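Side-chain contact in acyl-CoA dehydrogenase domain protein Tcur3483 (Thermomonospora curvata, PDB 6WY9), which probably binds FAD and oxidises CH-CH groups of its substrates: residues G173-T178 against W188-T193. Sequence-based numbering, arbitrary orientation.
With FDA (dihydroflavine-adenine dinucleotide), chain C.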
ATOM      1  N   GLY A 173      -6.979   8.715 -41.714  1.00 57.73           N
ATOM      2  CA  GLY A 173      -6.479   7.991 -40.558  1.00 55.34           C
ATOM      3  C   GLY A 173      -7.654   7.426 -39.789  1.00 56.69           C
ATOM      4  O   GLY A 173      -8.748   7.262 -40.334  1.00 58.84           O
ATOM      5  N   SER A 174      -7.412   7.172 -38.513  1.00 56.68           N
ATOM      6  CA  SER A 174      -8.449   6.659 -37.627  1.00 57.99           C
ATOM      7  C   SER A 174      -8.076   7.006 -36.195  1.00 56.55           C
ATOM      8  O   SER A 174      -6.914   7.286 -35.894  1.00 57.39           O
ATOM      9  CB  SER A 174      -8.586   5.149 -37.771  1.00 59.09           C
ATOM     10  OG  SER A 174      -7.491   4.572 -37.096  1.00 58.28           O
ATOM     11  N   LYS A 175      -9.078   6.965 -35.305  1.00 53.98           N
ATOM     12  CA  LYS A 175      -8.882   7.168 -33.878  1.00 50.84           C
ATOM     13  C   LYS A 175      -9.635   6.073 -33.123  1.00 49.96           C
ATOM     14  O   LYS A 175     -10.508   5.403 -33.669  1.00 48.22           O
ATOM     15  CB  LYS A 175      -9.365   8.558 -33.413  1.00 49.79           C
ATOM     16  CG  LYS A 175      -8.674   9.746 -34.128  1.00 50.83           C
ATOM     17  CD  LYS A 175      -7.245   9.988 -33.599  1.00 49.19           C
ATOM     18  CE  LYS A 175      -6.519  11.065 -34.444  1.00 50.04           C
ATOM     19  NZ  LYS A 175      -5.194  11.480 -33.832  1.00 49.24           N
ATOM     20  N   ILE A 176      -9.311   5.902 -31.857  1.00 49.03           N
ATOM     21  CA  ILE A 176      -9.899   4.811 -31.094  1.00 49.24           C
ATOM     22  C   ILE A 176     -10.300   5.345 -29.729  1.00 45.15           C
ATOM     23  O   ILE A 176      -9.662   6.248 -29.175  1.00 43.55           O
ATOM     24  CB  ILE A 176      -8.921   3.593 -31.001  1.00 50.95           C
ATOM     25  CG1 ILE A 176      -9.567   2.422 -30.234  1.00 53.34           C
ATOM     26  CG2 ILE A 176      -7.627   4.015 -30.324  1.00 47.86           C
ATOM     27  CD1 ILE A 176      -9.064   1.018 -30.638  1.00 55.32           C
ATOM     28  N   PHE A 177     -11.388   4.803 -29.184  1.00 44.07           N
ATOM     29  CA  PHE A 177     -11.948   5.279 -27.917  1.00 42.63           C
ATOM     30  C   PHE A 177     -12.420   6.742 -28.012  1.00 44.18           C
ATOM     31  O   PHE A 177     -12.328   7.517 -27.047  1.00 44.43           O
ATOM     32  CB  PHE A 177     -10.975   5.111 -26.726  1.00 42.25           C
ATOM     33  CG  PHE A 177     -10.336   3.760 -26.643  1.00 44.05           C
ATOM     34  CD1 PHE A 177     -11.101   2.624 -26.427  1.00 45.88           C
ATOM     35  CD2 PHE A 177      -8.957   3.618 -26.806  1.00 43.84           C
ATOM     36  CE1 PHE A 177     -10.499   1.345 -26.401  1.00 46.52           C
ATOM     37  CE2 PHE A 177      -8.340   2.343 -26.754  1.00 44.10           C
ATOM     38  CZ  PHE A 177      -9.124   1.208 -26.552  1.00 45.42           C
ATOM     39  N   THR A 178     -12.988   7.110 -29.151  1.00 44.46           N
ATOM     40  CA  THR A 178     -13.536   8.452 -29.355  1.00 45.88           C
ATOM     41  C   THR A 178     -14.896   8.524 -28.680  1.00 46.37           C
ATOM     42  O   THR A 178     -15.925   8.353 -29.332  1.00 48.31           O
ATOM     43  CB  THR A 178     -13.681   8.756 -30.846  1.00 46.30           C
ATOM     44  OG1 THR A 178     -12.502   8.345 -31.564  1.00 46.19           O
ATOM     45  CG2 THR A 178     -13.911  10.238 -31.056  1.00 47.48           C
ATOM     46  N   TRP A 188     -12.984  17.077 -32.422  1.00 53.51           N
ATOM     47  CA  TRP A 188     -11.794  17.884 -32.172  1.00 53.94           C
ATOM     48  C   TRP A 188     -10.610  16.975 -32.479  1.00 52.91           C
ATOM     49  O   TRP A 188     -10.224  16.153 -31.653  1.00 50.99           O
ATOM     50  CB  TRP A 188     -11.820  18.358 -30.733  1.00 52.72           C
ATOM     51  CG  TRP A 188     -10.650  19.024 -30.164  1.00 53.04           C
ATOM     52  CD1 TRP A 188      -9.603  18.432 -29.526  1.00 52.49           C
ATOM     53  CD2 TRP A 188     -10.456  20.444 -30.041  1.00 56.55           C
ATOM     54  NE1 TRP A 188      -8.750  19.399 -29.024  1.00 54.35           N
ATOM     55  CE2 TRP A 188      -9.246  20.640 -29.340  1.00 56.94           C
ATOM     56  CE3 TRP A 188     -11.179  21.562 -30.472  1.00 59.12           C
ATOM     57  CZ2 TRP A 188      -8.734  21.909 -29.070  1.00 59.99           C
ATOM     58  CZ3 TRP A 188     -10.677  22.822 -30.197  1.00 62.70           C
ATOM     59  CH2 TRP A 188      -9.464  22.985 -29.505  1.00 62.87           C
ATOM     60  N   LEU A 189     -10.051  17.093 -33.691  1.00 53.29           N
ATOM     61  CA  LEU A 189      -9.206  16.038 -34.250  1.00 53.16           C
ATOM     62  C   LEU A 189      -7.741  16.464 -34.308  1.00 54.66           C
ATOM     63  O   LEU A 189      -7.398  17.454 -34.970  1.00 56.38           O
ATOM     64  CB  LEU A 189      -9.691  15.626 -35.638  1.00 53.80           C
ATOM     65  CG  LEU A 189      -8.986  14.404 -36.230  1.00 52.65           C
ATOM     66  CD1 LEU A 189      -9.397  13.129 -35.478  1.00 49.58           C
ATOM     67  CD2 LEU A 189      -9.310  14.306 -37.717  1.00 53.93           C
ATOM     68  N   ALA A 190      -6.877  15.674 -33.645  1.00 51.88           N
ATOM     69  CA  ALA A 190      -5.433  15.873 -33.675  1.00 50.90           C
ATOM     70  C   ALA A 190      -4.853  15.133 -34.875  1.00 51.57           C
ATOM     71  O   ALA A 190      -4.997  13.914 -34.970  1.00 49.94           O
ATOM     72  CB  ALA A 190      -4.800  15.384 -32.376  1.00 48.71           C
ATOM     73  N   CYS A 191      -4.216  15.877 -35.799  1.00 53.93           N
ATOM     74  CA  CYS A 191      -3.697  15.345 -37.057  1.00 57.63           C
ATOM     75  C   CYS A 191      -2.234  15.730 -37.243  1.00 56.29           C
ATOM     76  O   CYS A 191      -1.791  16.798 -36.805  1.00 57.65           O
ATOM     77  CB  CYS A 191      -4.455  15.885 -38.303  1.00 64.88           C
ATOM     78  SG  CYS A 191      -6.250  15.749 -38.341  1.00 68.71           S
ATOM     79  N   ARG A 192      -1.510  14.873 -37.960  1.00 54.60           N
ATOM     80  CA  ARG A 192      -0.153  15.165 -38.445  1.00 56.24           C
ATOM     81  C   ARG A 192      -0.223  16.024 -39.706  1.00 57.61           C
ATOM     82  O   ARG A 192      -0.651  15.559 -40.769  1.00 57.95           O
ATOM     83  CB  ARG A 192       0.599  13.868 -38.727  1.00 53.81           C
ATOM     84  CG  ARG A 192       2.005  14.049 -39.359  1.00 56.91           C
ATOM     85  CD  ARG A 192       3.057  14.335 -38.298  1.00 57.68           C
ATOM     86  NE  ARG A 192       2.799  13.531 -37.108  1.00 55.82           N
ATOM     87  CZ  ARG A 192       3.234  13.804 -35.878  1.00 55.92           C
ATOM     88  NH1 ARG A 192       2.878  13.019 -34.870  1.00 52.52           N
ATOM     89  NH2 ARG A 192       3.999  14.867 -35.636  1.00 57.26           N
ATOM     90  N   THR A 193       0.206  17.283 -39.601  1.00 61.26           N
ATOM     91  CA  THR A 193       0.231  18.182 -40.754  1.00 64.75           C
ATOM     92  C   THR A 193       1.629  18.378 -41.346  1.00 66.64           C
ATOM     93  O   THR A 193       1.757  18.826 -42.502  1.00 67.86           O
ATOM     94  CB  THR A 193      -0.382  19.546 -40.358  1.00 68.00           C
ATOM     95  OG1 THR A 193       0.120  19.973 -39.081  1.00 67.31           O
ATOM     96  CG2 THR A 193      -1.911  19.441 -40.236  1.00 67.06           C
TER
HETATM   97  PA  FDA C 401      -1.015   2.446 -23.771  1.00 36.59           P
HETATM   98  O1A FDA C 401      -0.847   1.134 -24.469  1.00 37.23           O
HETATM   99  O2A FDA C 401      -0.300   3.694 -24.316  1.00 35.31           O
HETATM  100  O5B FDA C 401      -0.357   2.291 -22.218  1.00 38.90           O
HETATM  101  C5B FDA C 401      -1.007   1.220 -21.587  1.00 37.80           C
HETATM  102  C4B FDA C 401      -0.461   1.162 -20.148  1.00 38.75           C
HETATM  103  O4B FDA C 401       1.039   1.131 -20.286  1.00 38.45           O
HETATM  104  C3B FDA C 401      -0.680   2.458 -19.366  1.00 37.70           C
HETATM  105  O3B FDA C 401      -1.875   2.462 -18.677  1.00 36.38           O
HETATM  106  C2B FDA C 401       0.449   2.391 -18.354  1.00 38.44           C
HETATM  107  O2B FDA C 401       0.255   1.364 -17.308  1.00 38.84           O
HETATM  108  C1B FDA C 401       1.660   1.878 -19.192  1.00 38.35           C
HETATM  109  N9A FDA C 401       2.542   2.928 -19.698  1.00 38.20           N
HETATM  110  C8A FDA C 401       2.434   3.675 -20.888  1.00 37.99           C
HETATM  111  N7A FDA C 401       3.458   4.503 -21.060  1.00 37.47           N
HETATM  112  C5A FDA C 401       4.263   4.307 -19.959  1.00 36.80           C
HETATM  113  C6A FDA C 401       5.466   4.919 -19.575  1.00 36.86           C
HETATM  114  N6A FDA C 401       6.051   5.866 -20.334  1.00 35.35           N
HETATM  115  N1A FDA C 401       6.078   4.562 -18.425  1.00 36.31           N
HETATM  116  C2A FDA C 401       5.425   3.601 -17.708  1.00 37.18           C
HETATM  117  N3A FDA C 401       4.269   2.932 -17.938  1.00 35.39           N
HETATM  118  C4A FDA C 401       3.717   3.314 -19.100  1.00 37.15           C
HETATM  119  N1  FDA C 401      -9.107   9.083 -26.176  1.00 42.49           N
HETATM  120  C2  FDA C 401      -9.483  10.090 -27.089  1.00 44.16           C
HETATM  121  O2  FDA C 401      -8.684  10.467 -27.974  1.00 45.25           O
HETATM  122  N3  FDA C 401     -10.761  10.614 -26.932  1.00 43.57           N
HETATM  123  C4  FDA C 401     -11.685  10.199 -25.946  1.00 41.87           C
HETATM  124  O4  FDA C 401     -12.799  10.706 -25.905  1.00 40.31           O
HETATM  125  C4X FDA C 401     -11.219   9.165 -25.060  1.00 41.06           C
HETATM  126  N5  FDA C 401     -12.072   8.696 -24.059  1.00 40.82           N
HETATM  127  C5X FDA C 401     -11.850   7.440 -23.560  1.00 38.59           C
HETATM  128  C6  FDA C 401     -12.822   6.763 -22.920  1.00 38.91           C
HETATM  129  C7  FDA C 401     -12.556   5.456 -22.442  1.00 39.36           C
HETATM  130  C7M FDA C 401     -13.609   4.774 -21.779  1.00 39.63           C
HETATM  131  C8  FDA C 401     -11.352   4.873 -22.581  1.00 40.08           C
HETATM  132  C8M FDA C 401     -11.069   3.515 -22.073  1.00 40.97           C
HETATM  133  C9  FDA C 401     -10.339   5.578 -23.209  1.00 39.73           C
HETATM  134  C9A FDA C 401     -10.599   6.851 -23.707  1.00 39.07           C
HETATM  135  N10 FDA C 401      -9.585   7.585 -24.345  1.00 40.09           N
HETATM  136  C10 FDA C 401      -9.991   8.624 -25.188  1.00 42.37           C
HETATM  137  C1' FDA C 401      -8.278   6.920 -24.611  1.00 40.26           C
HETATM  138  C2' FDA C 401      -7.229   7.236 -23.508  1.00 41.26           C
HETATM  139  O2' FDA C 401      -6.799   8.508 -23.611  1.00 41.20           O
HETATM  140  C3' FDA C 401      -6.077   6.163 -23.767  1.00 40.33           C
HETATM  141  O3' FDA C 401      -6.515   4.862 -23.429  1.00 37.90           O
HETATM  142  C4' FDA C 401      -4.811   6.542 -23.013  1.00 41.52           C
HETATM  143  O4' FDA C 401      -4.293   7.675 -23.623  1.00 43.24           O
HETATM  144  C5' FDA C 401      -3.859   5.315 -23.006  1.00 42.98           C
HETATM  145  O5' FDA C 401      -3.517   5.036 -24.331  1.00 40.99           O
HETATM  146  P   FDA C 401      -3.556   3.416 -24.569  1.00 38.70           P
HETATM  147  O1P FDA C 401      -4.904   3.017 -24.205  1.00 37.94           O
HETATM  148  O2P FDA C 401      -3.034   3.168 -25.975  1.00 40.06           O
HETATM  149  O3P FDA C 401      -2.554   2.685 -23.466  1.00 36.40           O
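Lys175 reaches from its strand to Leu189 and Ala190, and its buried ammonium group ends on the backbone of the other strand. Lys175 NZ donates a hydrogen bond to Ala190 O at 2.7 Å. The C=O...N angle is 151°, and the donor lies 16° off the carbonyl plane. Lys175 CG and CE both rest against one methyl of Leu189, with CG and Leu189 CD1 3.7 Å apart. The bend at chi2 (-76°) carries the end of the lysine chain, extended from there on, to Ala190 O. The two side chains cross, with Leu189 CD1 at the lysine CG and CE. The tight part is confined to these three buried residues. The contact joins two different sheets of the acyl-CoA dehydrogenase middle domain: strand 168-176 is in the antiparallel sheet, strand 186-192 in the mixed one. Lys175 NZ also hydrogen-bonds to Tyr146 O and forms a salt bridge with Glu148 OE2. With an alanine here, Ala190 O and Tyr146 O would probably lose this donor and Glu148 its charged mate. Outside this small patch the contact is loose. The backbones stay well apart, with Lys175 CA and Leu189 CA at 8.9 Å, and Ser174 turns away from strand 186-192. Past Lys175, Phe177 departs to the flavin, where its CB lies 3.5 Å from FDA C9A.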